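Local structure of MMACHC-like protein (Caenorhabditis elegans, 5UJC) at residues F30-G33 and S34-A38; L47-D50 and D51-A55; Y122-T125 and P126-P130. The protein probably catalyses reductive removal of the upper ligand of cyanocobalamin with a flavin and NADPH, and glutathione-dependent demethylation of methylcobalamin. All coordinates share one frame; numbering follows the deposited sequence.

Interaction 1: residues F30-G33 and S34-A38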
ATOM      1  N   PHE A  30      -5.869 -12.365  -5.671  1.00 10.87           N
ATOM      2  CA  PHE A  30      -6.636 -12.048  -6.861  1.00 11.78           C
ATOM      3  C   PHE A  30      -6.046 -12.694  -8.085  1.00 11.30           C
ATOM      4  O   PHE A  30      -4.953 -13.248  -8.030  1.00 13.52           O
ATOM      5  CB  PHE A  30      -6.759 -10.529  -7.051  1.00 12.32           C
ATOM      6  CG  PHE A  30      -5.448  -9.820  -7.355  1.00 11.49           C
ATOM      7  CD1 PHE A  30      -4.539  -9.523  -6.342  1.00 11.85           C
ATOM      8  CD2 PHE A  30      -5.161  -9.392  -8.643  1.00 12.16           C
ATOM      9  CE1 PHE A  30      -3.353  -8.858  -6.630  1.00 11.81           C
ATOM     10  CE2 PHE A  30      -4.001  -8.708  -8.924  1.00 12.78           C
ATOM     11  CZ  PHE A  30      -3.103  -8.420  -7.916  1.00 12.16           C
ATOM     12  N   LYS A  31      -6.814 -12.687  -9.179  1.00 13.77           N
ATOM     13  CA  LYS A  31      -6.365 -13.265 -10.431  1.00 14.37           C
ATOM     14  C   LYS A  31      -5.806 -12.149 -11.312  1.00 13.74           C
ATOM     15  O   LYS A  31      -6.401 -11.093 -11.423  1.00 12.58           O
ATOM     16  CB  LYS A  31      -7.530 -13.960 -11.151  1.00 15.41           C
ATOM     17  CG  LYS A  31      -8.135 -15.112 -10.374  1.00 18.49           C
ATOM     18  CD  LYS A  31      -9.304 -15.740 -11.117  1.00 19.85           C
ATOM     19  CE  LYS A  31     -10.521 -14.815 -11.176  1.00 25.16           C
ATOM     20  NZ  LYS A  31     -11.779 -15.592 -11.335  1.00 32.08           N
ATOM     21  N   ILE A  32      -4.732 -12.418 -12.029  1.00 13.23           N
ATOM     22  CA  ILE A  32      -4.175 -11.417 -12.914  1.00 14.11           C
ATOM     23  C   ILE A  32      -5.223 -10.965 -13.950  1.00 13.55           C
ATOM     24  O   ILE A  32      -5.283  -9.788 -14.291  1.00 13.75           O
ATOM     25  CB  ILE A  32      -2.891 -11.929 -13.628  1.00 13.89           C
ATOM     26  CG1 ILE A  32      -1.734 -12.087 -12.629  1.00 14.22           C
ATOM     27  CG2 ILE A  32      -2.491 -10.999 -14.773  1.00 15.06           C
ATOM     28  CD1 ILE A  32      -1.287 -10.799 -11.970  1.00 17.14           C
ATOM     29  N   GLY A  33      -6.063 -11.892 -14.422  1.00 13.31           N
ATOM     30  CA  GLY A  33      -7.104 -11.533 -15.396  1.00 14.47           C
ATOM     31  C   GLY A  33      -8.052 -10.442 -14.891  1.00 14.76           C
ATOM     32  O   GLY A  33      -8.538  -9.603 -15.677  1.00 15.62           O
ATOM     33  N   SER A  34      -8.323 -10.441 -13.590  1.00 13.09           N
ATOM     34  CA  SER A  34      -9.191  -9.420 -13.007  1.00 13.61           C
ATOM     35  C   SER A  34      -8.542  -8.054 -13.086  1.00 13.08           C
ATOM     36  O   SER A  34      -9.198  -7.063 -13.383  1.00 13.62           O
ATOM     37  CB  SER A  34      -9.518  -9.754 -11.573  1.00 15.26           C
ATOM     38  OG  SER A  34     -10.213 -10.990 -11.490  1.00 18.62           O
ATOM     39  N   TYR A  35      -7.244  -8.005 -12.841  1.00 11.94           N
ATOM     40  CA  TYR A  35      -6.501  -6.770 -12.988  1.00 11.47           C
ATOM     41  C   TYR A  35      -6.469  -6.301 -14.455  1.00 12.35           C
ATOM     42  O   TYR A  35      -6.731  -5.129 -14.752  1.00 12.18           O
ATOM     43  CB  TYR A  35      -5.070  -6.952 -12.463  1.00 11.20           C
ATOM     44  CG  TYR A  35      -4.191  -5.734 -12.636  1.00 10.68           C
ATOM     45  CD1 TYR A  35      -4.164  -4.725 -11.680  1.00 10.42           C
ATOM     46  CD2 TYR A  35      -3.380  -5.591 -13.767  1.00 11.38           C
ATOM     47  CE1 TYR A  35      -3.367  -3.627 -11.830  1.00 10.73           C
ATOM     48  CE2 TYR A  35      -2.551  -4.507 -13.912  1.00 11.43           C
ATOM     49  CZ  TYR A  35      -2.553  -3.515 -12.950  1.00 10.33           C
ATOM     50  OH  TYR A  35      -1.739  -2.403 -13.074  1.00 11.37           O
ATOM     51  N   ASN A  36      -6.148  -7.207 -15.353  1.00 12.13           N
ATOM     52  CA  ASN A  36      -6.046  -6.848 -16.765  1.00 12.56           C
ATOM     53  C   ASN A  36      -7.375  -6.379 -17.338  1.00 13.13           C
ATOM     54  O   ASN A  36      -7.405  -5.487 -18.182  1.00 14.85           O
ATOM     55  CB  ASN A  36      -5.487  -8.001 -17.569  1.00 12.31           C
ATOM     56  CG  ASN A  36      -3.991  -8.182 -17.375  1.00 12.64           C
ATOM     57  OD1 ASN A  36      -3.303  -7.288 -16.872  1.00 13.89           O
ATOM     58  ND2 ASN A  36      -3.473  -9.323 -17.818  1.00 13.97           N
ATOM     59  N   GLU A  37      -8.475  -7.001 -16.898  1.00 14.71           N
ATOM     60  CA  GLU A  37      -9.822  -6.557 -17.313  1.00 15.24           C
ATOM     61  C   GLU A  37     -10.079  -5.108 -16.865  1.00 13.94           C
ATOM     62  O   GLU A  37     -10.652  -4.310 -17.612  1.00 17.09           O
ATOM     63  CB  GLU A  37     -10.914  -7.514 -16.756  1.00 19.22           C
ATOM     64  CG  GLU A  37     -12.363  -7.085 -17.038  1.00 27.15           C
ATOM     65  CD  GLU A  37     -13.401  -7.925 -16.280  1.00 39.69           C
ATOM     66  OE1 GLU A  37     -13.068  -8.507 -15.206  1.00 42.90           O
ATOM     67  OE2 GLU A  37     -14.560  -7.985 -16.747  1.00 51.85           O
ATOM     68  N   ALA A  38      -9.621  -4.764 -15.657  1.00 11.29           N
ATOM     69  CA  ALA A  38      -9.869  -3.459 -15.108  1.00 11.17           C
ATOM     70  C   ALA A  38      -9.003  -2.360 -15.803  1.00 11.96           C
ATOM     71  O   ALA A  38      -9.522  -1.298 -16.156  1.00 14.57           O
ATOM     72  CB  ALA A  38      -9.622  -3.453 -13.618  1.00 12.13           C
TER
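Ile32 and Asn36, one helical turn apart, illustrate how a strand that turns straight into a helix is secured by the first residues of that helix. The backbone N of Asn36 donates to Ile32 O at 2.9 Å, in a nearly straight bond (167° at the hydrogen). One residue further on, Glu37 N makes the same kind of bond to Gly33 O, also 2.9 Å. Lys31, at the N-cap position where strand 25-31 gives way to helix 32-39, closes the tighter first turn: its O receives Ser34 N at 3.0 Å, with the donor well above the carbonyl plane.

The packed side holds Phe30, Ile32, Tyr35 and Asn36. The edge of the Phe30 ring, at CE2, comes within 4.1 Å of Tyr35 CB, the two side chains running alongside each other in the same direction. Asn36 CG lies beside its own backbone N (chi1 -75°), a torsion that folds the amide back over the preceding turn, where ND2 meets Ile32 CG2 at 3.6 Å. OD1 of the same amide accepts from Leu47 N, and Tyr35 OH bonds to Leu133 N. With an alanine at Asn36, the Leu47 amide would probably lose its acceptor, and a gap is likely to open beside the CG2 methyl of Ile32.

The other side is looser. Lys31 CE passes Ser34 OG at 3.9 Å, but their polar ends are held by Phe200 O and by Glu202, respectively. Glu37 touches Gly33 O with its CB at 3.3 Å and then extends away into an exposed position. The helix start thus combines backbone bonds that close its first turns with buried polar groups that are paired to neighbouring loops, pairings that probably hold this face of the helix turned toward those loops.

Interaction 2: residues L47-D50 and D51-A55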
ATOM      1  N   LEU A  47      -0.619  -6.896 -17.627  1.00 13.39           N
ATOM      2  CA  LEU A  47       0.474  -7.724 -17.180  1.00 14.50           C
ATOM      3  C   LEU A  47       0.541  -9.006 -18.010  1.00 15.19           C
ATOM      4  O   LEU A  47      -0.504  -9.569 -18.368  1.00 15.48           O
ATOM      5  CB  LEU A  47       0.289  -8.076 -15.711  1.00 15.80           C
ATOM      6  CG  LEU A  47       0.290  -6.882 -14.768  1.00 16.78           C
ATOM      7  CD1 LEU A  47      -0.197  -7.295 -13.371  1.00 17.50           C
ATOM      8  CD2 LEU A  47       1.682  -6.272 -14.690  1.00 21.55           C
ATOM      9  N   PRO A  48       1.772  -9.491 -18.292  1.00 15.77           N
ATOM     10  CA  PRO A  48       1.969 -10.578 -19.257  1.00 18.12           C
ATOM     11  C   PRO A  48       1.861 -11.982 -18.621  1.00 17.52           C
ATOM     12  O   PRO A  48       2.804 -12.757 -18.661  1.00 20.66           O
ATOM     13  CB  PRO A  48       3.382 -10.316 -19.770  1.00 19.60           C
ATOM     14  CG  PRO A  48       4.080  -9.758 -18.590  1.00 21.44           C
ATOM     15  CD  PRO A  48       3.061  -8.864 -17.924  1.00 17.71           C
ATOM     16  N   TYR A  49       0.702 -12.275 -18.051  1.00 15.48           N
ATOM     17  CA  TYR A  49       0.423 -13.573 -17.457  1.00 15.76           C
ATOM     18  C   TYR A  49      -0.955 -14.011 -17.855  1.00 15.46           C
ATOM     19  O   TYR A  49      -1.841 -13.170 -18.089  1.00 17.21           O
ATOM     20  CB  TYR A  49       0.518 -13.496 -15.916  1.00 16.15           C
ATOM     21  CG  TYR A  49       1.835 -12.982 -15.439  1.00 16.58           C
ATOM     22  CD1 TYR A  49       2.924 -13.823 -15.324  1.00 18.79           C
ATOM     23  CD2 TYR A  49       2.004 -11.644 -15.139  1.00 16.44           C
ATOM     24  CE1 TYR A  49       4.156 -13.338 -14.946  1.00 19.10           C
ATOM     25  CE2 TYR A  49       3.214 -11.154 -14.730  1.00 17.37           C
ATOM     26  CZ  TYR A  49       4.296 -12.005 -14.646  1.00 18.94           C
ATOM     27  OH  TYR A  49       5.506 -11.529 -14.255  1.00 26.46           O
ATOM     28  N   ASP A  50      -1.180 -15.318 -17.870  1.00 18.79           N
ATOM     29  CA  ASP A  50      -2.524 -15.862 -18.118  1.00 19.63           C
ATOM     30  C   ASP A  50      -3.544 -15.366 -17.091  1.00 16.48           C
ATOM     31  O   ASP A  50      -3.193 -15.082 -15.923  1.00 16.53           O
ATOM     32  CB  ASP A  50      -2.497 -17.401 -18.116  1.00 23.65           C
ATOM     33  CG  ASP A  50      -1.685 -17.988 -19.287  1.00 33.11           C
ATOM     34  OD1 ASP A  50      -1.403 -17.262 -20.265  1.00 31.75           O
ATOM     35  OD2 ASP A  50      -1.316 -19.183 -19.204  1.00 43.89           O
ATOM     36  N   ASP A  51      -4.807 -15.299 -17.517  1.00 18.54           N
ATOM     37  CA  ASP A  51      -5.893 -14.742 -16.691  1.00 16.57           C
ATOM     38  C   ASP A  51      -5.984 -15.375 -15.301  1.00 16.09           C
ATOM     39  O   ASP A  51      -6.250 -14.682 -14.316  1.00 16.53           O
ATOM     40  CB  ASP A  51      -7.253 -14.903 -17.387  1.00 18.54           C
ATOM     41  CG  ASP A  51      -7.432 -13.982 -18.567  1.00 23.33           C
ATOM     42  OD1 ASP A  51      -6.681 -13.013 -18.708  1.00 26.01           O
ATOM     43  OD2 ASP A  51      -8.369 -14.223 -19.345  1.00 28.90           O
ATOM     44  N   SER A  52      -5.804 -16.682 -15.216  1.00 15.96           N
ATOM     45  CA  SER A  52      -6.035 -17.372 -13.958  1.00 15.05           C
ATOM     46  C   SER A  52      -4.804 -17.355 -13.010  1.00 13.51           C
ATOM     47  O   SER A  52      -4.845 -17.947 -11.948  1.00 15.95           O
ATOM     48  CB  SER A  52      -6.465 -18.801 -14.222  1.00 18.17           C
ATOM     49  OG  SER A  52      -5.415 -19.542 -14.822  1.00 22.44           O
ATOM     50  N   THR A  53      -3.719 -16.686 -13.413  1.00 13.97           N
ATOM     51  CA  THR A  53      -2.508 -16.627 -12.609  1.00 13.57           C
ATOM     52  C   THR A  53      -2.806 -16.007 -11.236  1.00 12.95           C
ATOM     53  O   THR A  53      -3.430 -14.944 -11.146  1.00 13.88           O
ATOM     54  CB  THR A  53      -1.429 -15.794 -13.317  1.00 13.51           C
ATOM     55  OG1 THR A  53      -1.144 -16.372 -14.590  1.00 15.86           O
ATOM     56  CG2 THR A  53      -0.141 -15.722 -12.513  1.00 13.50           C
ATOM     57  N   MET A  54      -2.349 -16.680 -10.186  1.00 13.25           N
ATOM     58  CA  MET A  54      -2.500 -16.198  -8.818  1.00 12.17           C
ATOM     59  C   MET A  54      -1.598 -15.001  -8.518  1.00 11.93           C
ATOM     60  O   MET A  54      -0.407 -15.009  -8.855  1.00 12.49           O
ATOM     61  CB  MET A  54      -2.151 -17.324  -7.848  1.00 13.57           C
ATOM     62  CG  MET A  54      -2.207 -16.934  -6.384  1.00 16.91           C
ATOM     63  SD  MET A  54      -1.493 -18.210  -5.325  1.00 17.68           S
ATOM     64  CE  MET A  54      -1.407 -17.359  -3.750  1.00 16.89           C
ATOM     65  N   ALA A  55      -2.179 -13.997  -7.864  1.00 11.01           N
ATOM     66  CA  ALA A  55      -1.425 -12.889  -7.288  1.00 11.36           C
ATOM     67  C   ALA A  55      -1.881 -12.644  -5.853  1.00  9.57           C
ATOM     68  O   ALA A  55      -3.039 -12.921  -5.494  1.00 11.63           O
ATOM     69  CB  ALA A  55      -1.613 -11.633  -8.118  1.00 12.63           C
TER
HETATM   70  O   HOH W   1      -4.356 -11.958 -18.404  1.00 28.05           O
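Asp50 O takes two hydrogen bonds from a single residue, Thr53, and takes both from the same face of its carbonyl plane. One is the closing bond of a type I beta turn from Asp50 to Thr53: Thr53 N reaches Asp50 O at 3.0 Å and is fairly straight (162° at the hydrogen), although the donor stands above the carbonyl plane. The second comes from the hydroxyl, with Thr53 OG1 donating to Asp50 O at 2.8 Å. Thr53 OG1 lies beside its own backbone N (chi1 -59°), a torsion that brings hydroxyl and amide to the same side, within reach of one oxygen. The rotation of the threonine is thereby fixed from within the turn.

The same hydroxyl oxygen also lies against Tyr49, 3.6 Å from its CB, and the CG2 methyl of Thr53 approaches that CB at 4.1 Å. On the solvent side a water bridges the entry of the turn, donating to Tyr49 O at 2.8 Å and to Asp51 OD1 at 2.6 Å. It joins the chain entering the turn to the first residue after Asp50. The Asp50 carboxylate has a long, weak ion pair with Lys196.

The turn delivers the chain into strand 53-60, which lies in the antiparallel sheet between strands 25-31 and 185-196. Tyr49 packs on Ile191 and Pro193 of strand 185-196, while Thr53 rests against Ile32 at the start of helix 32-39.

Interaction 3: residues Y122-T125 and P126-P130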
ATOM      1  N   TYR A 122       6.143   1.453  -5.585  1.00  8.71           N
ATOM      2  CA  TYR A 122       7.089   2.384  -6.175  1.00  9.02           C
ATOM      3  C   TYR A 122       7.858   1.826  -7.364  1.00  9.59           C
ATOM      4  O   TYR A 122       8.687   2.539  -7.939  1.00 10.21           O
ATOM      5  CB  TYR A 122       8.059   2.885  -5.115  1.00  9.40           C
ATOM      6  CG  TYR A 122       8.803   1.816  -4.361  1.00  9.77           C
ATOM      7  CD1 TYR A 122       9.882   1.179  -4.904  1.00 10.49           C
ATOM      8  CD2 TYR A 122       8.370   1.402  -3.127  1.00 10.04           C
ATOM      9  CE1 TYR A 122      10.544   0.182  -4.212  1.00 11.78           C
ATOM     10  CE2 TYR A 122       9.025   0.405  -2.427  1.00 10.37           C
ATOM     11  CZ  TYR A 122      10.151  -0.151  -2.937  1.00 10.40           C
ATOM     12  OH  TYR A 122      10.840  -1.128  -2.210  1.00 13.63           O
ATOM     13  N   SER A 123       7.578   0.576  -7.762  1.00  8.87           N
ATOM     14  CA  SER A 123       8.311  -0.015  -8.899  1.00 10.35           C
ATOM     15  C   SER A 123       7.927   0.699 -10.193  1.00  9.68           C
ATOM     16  O   SER A 123       6.744   0.904 -10.463  1.00 11.07           O
ATOM     17  CB  SER A 123       8.016  -1.506  -9.034  1.00 10.99           C
ATOM     18  OG  SER A 123       8.507  -2.231  -7.929  1.00 10.56           O
ATOM     19  N   MET A 124       8.931   1.016 -11.006  1.00 10.59           N
ATOM     20  CA  MET A 124       8.736   1.669 -12.296  1.00 11.46           C
ATOM     21  C   MET A 124       9.540   1.045 -13.409  1.00 11.06           C
ATOM     22  O   MET A 124      10.575   0.459 -13.181  1.00 11.19           O
ATOM     23  CB  MET A 124       9.102   3.153 -12.201  1.00 11.64           C
ATOM     24  CG  MET A 124      10.561   3.432 -12.021  1.00 12.88           C
ATOM     25  SD  MET A 124      10.947   5.177 -12.010  1.00 14.33           S
ATOM     26  CE  MET A 124      12.721   5.076 -12.313  1.00 17.58           C
ATOM     27  N   THR A 125       9.063   1.257 -14.646  1.00 11.21           N
ATOM     28  CA  THR A 125       9.866   1.029 -15.844  1.00 11.67           C
ATOM     29  C   THR A 125      10.880   2.177 -16.030  1.00 13.35           C
ATOM     30  O   THR A 125      10.793   3.199 -15.355  1.00 13.71           O
ATOM     31  CB  THR A 125       8.992   0.977 -17.089  1.00 13.61           C
ATOM     32  OG1 THR A 125       8.462   2.280 -17.344  1.00 15.43           O
ATOM     33  CG2 THR A 125       7.844  -0.039 -16.920  1.00 15.72           C
ATOM     34  N   PRO A 126      11.807   2.041 -16.993  1.00 13.70           N
ATOM     35  CA  PRO A 126      12.773   3.153 -17.159  1.00 15.23           C
ATOM     36  C   PRO A 126      12.152   4.449 -17.651  1.00 17.07           C
ATOM     37  O   PRO A 126      12.735   5.514 -17.478  1.00 18.56           O
ATOM     38  CB  PRO A 126      13.793   2.588 -18.148  1.00 17.49           C
ATOM     39  CG  PRO A 126      13.712   1.100 -17.946  1.00 17.34           C
ATOM     40  CD  PRO A 126      12.248   0.829 -17.702  1.00 15.66           C
ATOM     41  N   GLN A 127      10.941   4.350 -18.220  1.00 16.88           N
ATOM     42  CA  GLN A 127      10.172   5.521 -18.657  1.00 18.02           C
ATOM     43  C   GLN A 127       9.324   6.126 -17.505  1.00 16.47           C
ATOM     44  O   GLN A 127       8.503   7.016 -17.735  1.00 19.16           O
ATOM     45  CB  GLN A 127       9.242   5.137 -19.818  1.00 19.30           C
ATOM     46  CG  GLN A 127       9.948   4.788 -21.123  1.00 23.10           C
ATOM     47  CD  GLN A 127      10.716   3.473 -21.071  1.00 23.41           C
ATOM     48  OE1 GLN A 127      10.243   2.467 -20.506  1.00 28.29           O
ATOM     49  NE2 GLN A 127      11.914   3.478 -21.623  1.00 26.76           N
ATOM     50  N   ARG A 128       9.507   5.580 -16.290  1.00 15.41           N
ATOM     51  CA  ARG A 128       8.842   6.035 -15.060  1.00 16.00           C
ATOM     52  C   ARG A 128       7.345   5.705 -15.040  1.00 13.80           C
ATOM     53  O   ARG A 128       6.575   6.322 -14.295  1.00 15.87           O
ATOM     54  CB  ARG A 128       9.078   7.533 -14.767  1.00 17.28           C
ATOM     55  CG  ARG A 128      10.533   7.975 -14.788  1.00 18.86           C
ATOM     56  CD  ARG A 128      10.744   9.420 -14.272  1.00 20.78           C
ATOM     57  NE  ARG A 128      10.266   9.612 -12.885  1.00 21.00           N
ATOM     58  CZ  ARG A 128      10.896   9.201 -11.788  1.00 20.55           C
ATOM     59  NH1 ARG A 128      12.103   8.619 -11.854  1.00 20.99           N
ATOM     60  NH2 ARG A 128      10.326   9.397 -10.595  1.00 22.15           N
ATOM     61  N   ARG A 129       6.953   4.663 -15.771  1.00 12.72           N
ATOM     62  CA  ARG A 129       5.588   4.133 -15.647  1.00 12.38           C
ATOM     63  C   ARG A 129       5.549   3.181 -14.461  1.00 11.15           C
ATOM     64  O   ARG A 129       6.378   2.276 -14.373  1.00 11.74           O
ATOM     65  CB  ARG A 129       5.151   3.393 -16.915  1.00 13.84           C
ATOM     66  CG  ARG A 129       3.711   2.877 -16.808  1.00 14.83           C
ATOM     67  CD  ARG A 129       3.230   2.139 -18.037  1.00 17.10           C
ATOM     68  NE  ARG A 129       4.103   1.019 -18.450  1.00 20.18           N
ATOM     69  CZ  ARG A 129       4.148  -0.206 -17.883  1.00 21.51           C
ATOM     70  NH1 ARG A 129       3.508  -0.488 -16.722  1.00 20.20           N
ATOM     71  NH2 ARG A 129       4.910  -1.146 -18.448  1.00 26.44           N
ATOM     72  N   PRO A 130       4.549   3.334 -13.573  1.00 11.22           N
ATOM     73  CA  PRO A 130       4.411   2.329 -12.524  1.00 10.40           C
ATOM     74  C   PRO A 130       4.200   0.944 -13.108  1.00  9.49           C
ATOM     75  O   PRO A 130       3.461   0.783 -14.054  1.00 11.55           O
ATOM     76  CB  PRO A 130       3.176   2.790 -11.748  1.00 12.09           C
ATOM     77  CG  PRO A 130       3.095   4.245 -12.019  1.00 13.64           C
ATOM     78  CD  PRO A 130       3.550   4.398 -13.438  1.00 12.07           C
TER
HETATM   79  O   HOH W   2       7.247   2.165 -19.805  1.00 27.00           O
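Thr125 and Arg129 meet at the two ends of a tight surface loop, and the threonine is a worked case of a small side chain serving several partners at once. Its CB is pressed against the next residue, 3.3 Å from Pro126 CD, closer than usual carbon packing. At CB the side chain forks. OG1 stands between the backbone N and the carbonyl carbon (chi1 69°), a position that carries it over the interior of the turn. There OG1 accepts Arg129 N at 3.2 Å and, more weakly, Gln127 N at 3.3 Å. A water 2.7 Å from Thr125 OG1 also donates to Gln127 OE1, tying that amide to the same hydroxyl. The other branch, CG2, lies over one face of the Arg129 guanidinium, offset toward its rim, with NH2 at 3.5 Å.

The backbone closes round this side chain. Arg128 N bonds to Thr125 O at 2.9 Å, completing a type I turn from Thr125 to Arg128, and Thr125 N bonds to Arg129 O at 2.9 Å. Outside the turn, Met124 crosses Arg128: its SD lies over a face of the guanidinium, 3.6 Å from NH1.

Met124 and Pro130 form a single backbone bridge, continued by backbone bonding between Ser123 and Lys131, while Pro130 itself touches the bound co-methylcobalamin. Arg128 has a positive phi (71°), and Thr125 faces two residues at once, its O bonded to Arg128 N and its N to Arg129 O. This is the geometry of a type I turn followed by a G1 beta bulge, a common way to close a short hairpin, used here at the border of the cobalamin pocket.

From the N terminus, interaction 1 comes first, where strand 25-31 runs into helix 32-39; interaction 2 follows in the loop that brings the chain back from that helix to strand 53-60. The two touch: Gly33 N probably bonds to Asp51 O (2.8 Å), so that helix start, turn and two neighbouring strands of the sheet form one corner. Interaction 3 lies much later, closing a short hairpin within the loop between strand 117-120 and helix 134-140, its centre about 20 Å from the centres of both others and without contact to either. All three are in series, none nested or crossed. Interactions 1 and 3 each include a residue, Ala38 and Pro130, that reaches the cobalamin pocket.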